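Local coordinates for peroxiredoxin (Mycobacterium tuberculosis, PDB 5EPF), which reduces hydrogen peroxide and organic hydroperoxides to water and alcohols through a reactive cysteine thiol, protecting the cell against oxidative stress, at residues A[41-46]-A[107-112]; A[64-69]-A[147-152]. One frame throughout, in Å; residues are numbered along the deposited sequence. Where two conformers were deposited one is given.

Contact 1 of 2, residues A[41-46]-A[107-112]; sequences LFFYPA and AQFGVK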
loop_
_atom_site.group_PDB
_atom_site.type_symbol
_atom_site.label_atom_id
_atom_site.label_comp_id
_atom_site.label_asym_id
_atom_site.label_seq_id
_atom_site.Cartn_x
_atom_site.Cartn_y
_atom_site.Cartn_z
ATOM N N LEU A 41 2.389 1.629 2.490
ATOM C CA LEU A 41 2.155 0.977 1.202
ATOM C C LEU A 41 1.454 -0.344 1.496
ATOM O O LEU A 41 2.062 -1.257 2.063
ATOM C CB LEU A 41 3.485 0.728 0.479
ATOM C CG LEU A 41 3.382 0.117 -0.921
ATOM C CD1 LEU A 41 2.678 1.081 -1.892
ATOM C CD2 LEU A 41 4.773 -0.274 -1.426
ATOM N N PHE A 42 0.166 -0.433 1.170
ATOM C CA PHE A 42 -0.627 -1.593 1.549
ATOM C C PHE A 42 -0.990 -2.402 0.311
ATOM O O PHE A 42 -1.758 -1.938 -0.542
ATOM C CB PHE A 42 -1.813 -1.253 2.468
ATOM C CG PHE A 42 -2.963 -0.452 1.851
ATOM C CD1 PHE A 42 -4.109 -1.099 1.387
ATOM C CD2 PHE A 42 -2.951 0.939 1.849
ATOM C CE1 PHE A 42 -5.186 -0.378 0.881
ATOM C CE2 PHE A 42 -4.036 1.670 1.334
ATOM C CZ PHE A 42 -5.148 1.001 0.873
ATOM N N PHE A 43 -0.416 -3.606 0.214
ATOM C CA PHE A 43 -0.720 -4.541 -0.866
ATOM C C PHE A 43 -1.995 -5.292 -0.499
ATOM O O PHE A 43 -2.096 -5.887 0.583
ATOM C CB PHE A 43 0.399 -5.573 -0.998
ATOM C CG PHE A 43 1.639 -5.080 -1.682
ATOM C CD1 PHE A 43 1.836 -5.273 -3.043
ATOM C CD2 PHE A 43 2.642 -4.468 -0.943
ATOM C CE1 PHE A 43 3.012 -4.824 -3.663
ATOM C CE2 PHE A 43 3.818 -4.040 -1.533
ATOM C CZ PHE A 43 4.003 -4.217 -2.901
ATOM N N TYR A 44 -2.947 -5.314 -1.423
ATOM C CA TYR A 44 -4.173 -6.070 -1.207
ATOM C C TYR A 44 -4.425 -7.001 -2.384
ATOM O O TYR A 44 -4.070 -6.678 -3.524
ATOM C CB TYR A 44 -5.392 -5.160 -0.969
ATOM C CG TYR A 44 -5.634 -4.103 -2.037
ATOM C CD1 TYR A 44 -6.359 -4.394 -3.194
ATOM C CD2 TYR A 44 -5.163 -2.798 -1.865
ATOM C CE1 TYR A 44 -6.596 -3.407 -4.159
ATOM C CE2 TYR A 44 -5.387 -1.829 -2.818
ATOM C CZ TYR A 44 -6.108 -2.133 -3.951
ATOM O OH TYR A 44 -6.327 -1.147 -4.872
ATOM N N PRO A 45 -5.029 -8.170 -2.138
ATOM C CA PRO A 45 -5.158 -9.149 -3.241
ATOM C C PRO A 45 -6.016 -8.677 -4.403
ATOM O O PRO A 45 -5.647 -8.883 -5.566
ATOM C CB PRO A 45 -5.726 -10.410 -2.556
ATOM C CG PRO A 45 -5.503 -10.230 -1.100
ATOM C CD PRO A 45 -5.294 -8.771 -0.815
ATOM N N ALA A 46 -7.166 -8.075 -4.123
ATOM C CA ALA A 46 -8.154 -7.863 -5.173
ATOM C C ALA A 46 -9.044 -6.689 -4.802
ATOM O O ALA A 46 -9.817 -6.762 -3.839
ATOM C CB ALA A 46 -8.991 -9.124 -5.400
ATOM N N ALA A 107 6.972 -8.525 -6.533
ATOM C CA ALA A 107 8.154 -9.377 -6.472
ATOM C C ALA A 107 9.279 -8.704 -5.694
ATOM O O ALA A 107 9.970 -9.354 -4.897
ATOM C CB ALA A 107 8.614 -9.746 -7.886
ATOM N N GLN A 108 9.470 -7.397 -5.900
ATOM C CA GLN A 108 10.490 -6.675 -5.150
ATOM C C GLN A 108 10.249 -6.783 -3.647
ATOM O O GLN A 108 11.197 -6.905 -2.869
ATOM C CB GLN A 108 10.511 -5.209 -5.583
ATOM C CG GLN A 108 11.367 -4.334 -4.701
ATOM C CD GLN A 108 11.119 -2.845 -4.890
ATOM O OE1 GLN A 108 11.696 -2.029 -4.182
ATOM N NE2 GLN A 108 10.250 -2.490 -5.828
ATOM N N PHE A 109 8.985 -6.743 -3.218
ATOM C CA PHE A 109 8.628 -6.820 -1.806
ATOM C C PHE A 109 8.442 -8.251 -1.308
ATOM O O PHE A 109 8.235 -8.456 -0.101
ATOM C CB PHE A 109 7.367 -5.991 -1.545
ATOM C CG PHE A 109 7.615 -4.507 -1.440
ATOM C CD1 PHE A 109 7.735 -3.904 -0.186
ATOM C CD2 PHE A 109 7.747 -3.713 -2.579
ATOM C CE1 PHE A 109 7.956 -2.534 -0.058
ATOM C CE2 PHE A 109 7.972 -2.341 -2.469
ATOM C CZ PHE A 109 8.080 -1.752 -1.207
ATOM N N GLY A 110 8.538 -9.243 -2.188
ATOM C CA GLY A 110 8.382 -10.625 -1.778
ATOM C C GLY A 110 6.958 -11.063 -1.540
ATOM O O GLY A 110 6.740 -12.024 -0.792
ATOM N N VAL A 111 5.980 -10.407 -2.169
ATOM C CA VAL A 111 4.568 -10.701 -1.967
ATOM C C VAL A 111 3.871 -11.150 -3.248
ATOM O O VAL A 111 2.649 -11.308 -3.259
ATOM C CB VAL A 111 3.812 -9.540 -1.281
ATOM C CG1 VAL A 111 4.424 -9.238 0.075
ATOM C CG2 VAL A 111 3.798 -8.284 -2.144
ATOM N N LYS A 112 4.621 -11.383 -4.320
ATOM C CA LYS A 112 4.026 -11.820 -5.576
ATOM C C LYS A 112 3.605 -13.281 -5.490
ATOM O O LYS A 112 4.281 -14.094 -4.856
ATOM C CB LYS A 112 5.053 -11.683 -6.699
ATOM C CG LYS A 112 4.508 -12.067 -8.078
ATOM C CD LYS A 112 5.594 -11.983 -9.137
ATOM C CE LYS A 112 5.169 -12.601 -10.468
ATOM N NZ LYS A 112 6.291 -12.610 -11.462
#
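One face of the F43 ring is covered by a methyl group of V111, and at its edge, near the ring plane, lies CD2 of F109. The F109 ring in turn takes F43 CE2 on one face, displaced toward the rim, while L41 CD2 comes to it obliquely, 3.6 Å from F109 CZ. Here the central strand 39-43 of a thioredoxin-fold sheet packs against the end of helix 104-109, and all four touching side chains are buried. L41 and F43, two residues apart on the strand, point to the same side, whereas F42 between them points to the other, where it stacks on F59. The two phenylalanine rings meet obliquely, their planes inclined at 56°, with centroids 5.3 Å apart. Large hydrocarbon rings suit this place because they span the distance between strand and helix end with apolar surface. G110, with positive phi, closes the helix in a Schellman motif and so brings V111 round to the strand. At chi1 -59° V111 CG2 falls between the backbone N and the carbonyl carbon, and this is the methyl that meets the ring: V111 CG2 sits 3.8 Å from the F43 centroid, only 13° off the ring normal, a CH-pi contact.

Contact 2 of 2, residues A[64-69]-A[147-152]; sequences KEFAEV and AHADKA
F66 reaches across from helix 63-68 to helix 145-158 and meets A149 and A152, one helical turn apart on the partner helix. The ring presents its far end to them: F66 CZ and F66 CE2 are each 4.2 Å from A149 CB, and F66 CE1 lies 4.4 Å from A152 CB, a methyl at the ring edge and near its plane. The nearest approach of all is to the backbone, F66 CZ to A149 O at 3.6 Å. That oxygen stands obliquely to the ring, and the approach is a van der Waals contact rather than a hydrogen bond.

The F66 side chain leaves its helix at a slant to the partner, and its orientation brings the end of the ring closer. CG is anti to the carbonyl carbon (chi1 -76°), which extends the ring away from its own helix and over the gap. A long aromatic side chain suits this position because the nearest backbones are well separated, 9.2 Å between F66 CA and A149 CA. Alanine suits the receiving side: its methyl is small enough for the ring end to come near the helix backbone, yet still offers an apolar surface.

The buried area is modest, about 101 Å², and the packing is van der Waals contact, without hydrogen bonds across it, away from the active site. L153 also touches F66, extending the same face of helix 145-158, while A149 packs on H58 and F59 of helix 50-61. On the same helix, H148 is hydrogen-bonded to T126 of strand 125-129 and touches I139 of strand 135-139, joining helix 145-158 to the central sheet, while helix 63-68 packs against that helix.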
loop_
_atom_site.group_PDB
_atom_site.type_symbol
_atom_site.label_atom_id
_atom_site.label_comp_id
_atom_site.label_asym_id
_atom_site.label_seq_id
_atom_site.Cartn_x
_atom_site.Cartn_y
_atom_site.Cartn_z
ATOM N N LYS A 64 -7.449 11.939 8.567
ATOM C CA LYS A 64 -6.947 13.005 9.434
ATOM C C LYS A 64 -5.833 12.505 10.348
ATOM O O LYS A 64 -4.865 13.231 10.603
ATOM C CB LYS A 64 -8.090 13.645 10.221
ATOM C CG LYS A 64 -9.052 14.435 9.321
ATOM C CD LYS A 64 -10.076 15.245 10.107
ATOM C CE LYS A 64 -10.816 14.389 11.118
ATOM N NZ LYS A 64 -11.576 15.242 12.088
ATOM N N GLU A 65 -5.943 11.262 10.829
ATOM C CA GLU A 65 -4.933 10.696 11.718
ATOM C C GLU A 65 -3.597 10.504 11.002
ATOM O O GLU A 65 -2.527 10.776 11.570
ATOM C CB GLU A 65 -5.433 9.374 12.288
ATOM C CG GLU A 65 -6.606 9.489 13.269
ATOM C CD GLU A 65 -7.989 9.665 12.630
ATOM O OE1 GLU A 65 -8.129 9.828 11.399
ATOM O OE2 GLU A 65 -8.966 9.642 13.394
ATOM N N PHE A 66 -3.631 10.034 9.755
ATOM C CA PHE A 66 -2.385 9.926 9.003
ATOM C C PHE A 66 -1.808 11.298 8.696
ATOM O O PHE A 66 -0.595 11.496 8.788
ATOM C CB PHE A 66 -2.541 9.036 7.764
ATOM C CG PHE A 66 -2.574 7.567 8.099
ATOM C CD1 PHE A 66 -1.408 6.898 8.451
ATOM C CD2 PHE A 66 -3.763 6.860 8.101
ATOM C CE1 PHE A 66 -1.433 5.533 8.802
ATOM C CE2 PHE A 66 -3.794 5.505 8.441
ATOM C CZ PHE A 66 -2.616 4.839 8.787
ATOM N N ALA A 67 -2.658 12.276 8.390
ATOM C CA ALA A 67 -2.153 13.625 8.167
ATOM C C ALA A 67 -1.504 14.197 9.426
ATOM O O ALA A 67 -0.498 14.910 9.339
ATOM C CB ALA A 67 -3.264 14.526 7.644
ATOM N N GLU A 68 -2.040 13.871 10.606
ATOM C CA GLU A 68 -1.460 14.394 11.843
ATOM C C GLU A 68 -0.023 13.925 12.049
ATOM O O GLU A 68 0.788 14.662 12.626
ATOM C CB GLU A 68 -2.304 14.010 13.055
ATOM C CG GLU A 68 -1.867 14.783 14.302
ATOM C CD GLU A 68 -2.180 14.080 15.607
ATOM O OE1 GLU A 68 -2.920 13.073 15.593
ATOM O OE2 GLU A 68 -1.686 14.557 16.655
ATOM N N VAL A 69 0.306 12.709 11.610
ATOM C CA VAL A 69 1.671 12.201 11.723
ATOM C C VAL A 69 2.441 12.453 10.435
ATOM O O VAL A 69 3.530 11.906 10.244
ATOM C CB VAL A 69 1.732 10.718 12.148
ATOM C CG1 VAL A 69 1.268 10.557 13.593
ATOM C CG2 VAL A 69 0.921 9.835 11.203
ATOM N N ALA A 147 -6.231 -3.972 11.247
ATOM C CA ALA A 147 -4.905 -3.929 11.863
ATOM C C ALA A 147 -3.867 -3.325 10.928
ATOM O O ALA A 147 -2.866 -2.771 11.387
ATOM C CB ALA A 147 -4.469 -5.331 12.290
ATOM N N HIS A 148 -4.063 -3.427 9.616
ATOM C CA HIS A 148 -3.105 -2.829 8.690
ATOM C C HIS A 148 -2.964 -1.331 8.929
ATOM O O HIS A 148 -1.859 -0.839 9.183
ATOM C CB HIS A 148 -3.491 -3.175 7.257
ATOM C CG HIS A 148 -3.260 -4.609 6.943
ATOM N ND1 HIS A 148 -2.064 -5.077 6.430
ATOM C CD2 HIS A 148 -4.042 -5.698 7.143
ATOM C CE1 HIS A 148 -2.139 -6.388 6.291
ATOM N NE2 HIS A 148 -3.322 -6.790 6.730
ATOM N N ALA A 149 -4.073 -0.599 8.930
ATOM C CA ALA A 149 -3.979 0.829 9.198
ATOM C C ALA A 149 -3.701 1.099 10.674
ATOM O O ALA A 149 -2.939 2.013 11.002
ATOM C CB ALA A 149 -5.225 1.567 8.726
ATOM N N ASP A 150 -4.281 0.301 11.582
ATOM C CA ASP A 150 -4.129 0.594 13.007
ATOM C C ASP A 150 -2.678 0.427 13.451
ATOM O O ASP A 150 -2.135 1.275 14.170
ATOM C CB ASP A 150 -5.030 -0.320 13.848
ATOM C CG ASP A 150 -6.522 -0.042 13.647
ATOM O OD1 ASP A 150 -6.892 1.048 13.165
ATOM O OD2 ASP A 150 -7.333 -0.942 13.964
ATOM N N LYS A 151 -2.039 -0.677 13.056
ATOM C CA LYS A 151 -0.648 -0.891 13.450
ATOM C C LYS A 151 0.272 0.108 12.775
ATOM O O LYS A 151 1.215 0.601 13.396
ATOM C CB LYS A 151 -0.198 -2.324 13.148
ATOM C CG LYS A 151 -0.825 -3.341 14.054
ATOM C CD LYS A 151 -0.650 -4.756 13.544
ATOM C CE LYS A 151 0.808 -5.205 13.451
ATOM N NZ LYS A 151 1.440 -5.328 14.783
ATOM N N ALA A 152 0.000 0.437 11.511
ATOM C CA ALA A 152 0.808 1.435 10.824
ATOM C C ALA A 152 0.721 2.778 11.531
ATOM O O ALA A 152 1.745 3.430 11.784
ATOM C CB ALA A 152 0.358 1.563 9.376
#

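How the contacts relate
The two contacts lie on opposite sides of the chain's centre, with their own centres about 19 Å apart and their nearest atoms about 5 Å apart without touching. Along the chain they interleave: 41-46, 64-69, 107-112, then 147-152. Contact 1 includes strand 39-43 of the mixed sheet and lies on the side of helix 104-109; contact 2 lies among the helices over the other face, which F42 meets through F59 of helix 50-61. Strand 125-129 is a neighbour of both, through F127 and T126. Together they illustrate the layered thioredoxin fold, whose sheet also supports the helix carrying the probable peroxidatic cysteine, C52.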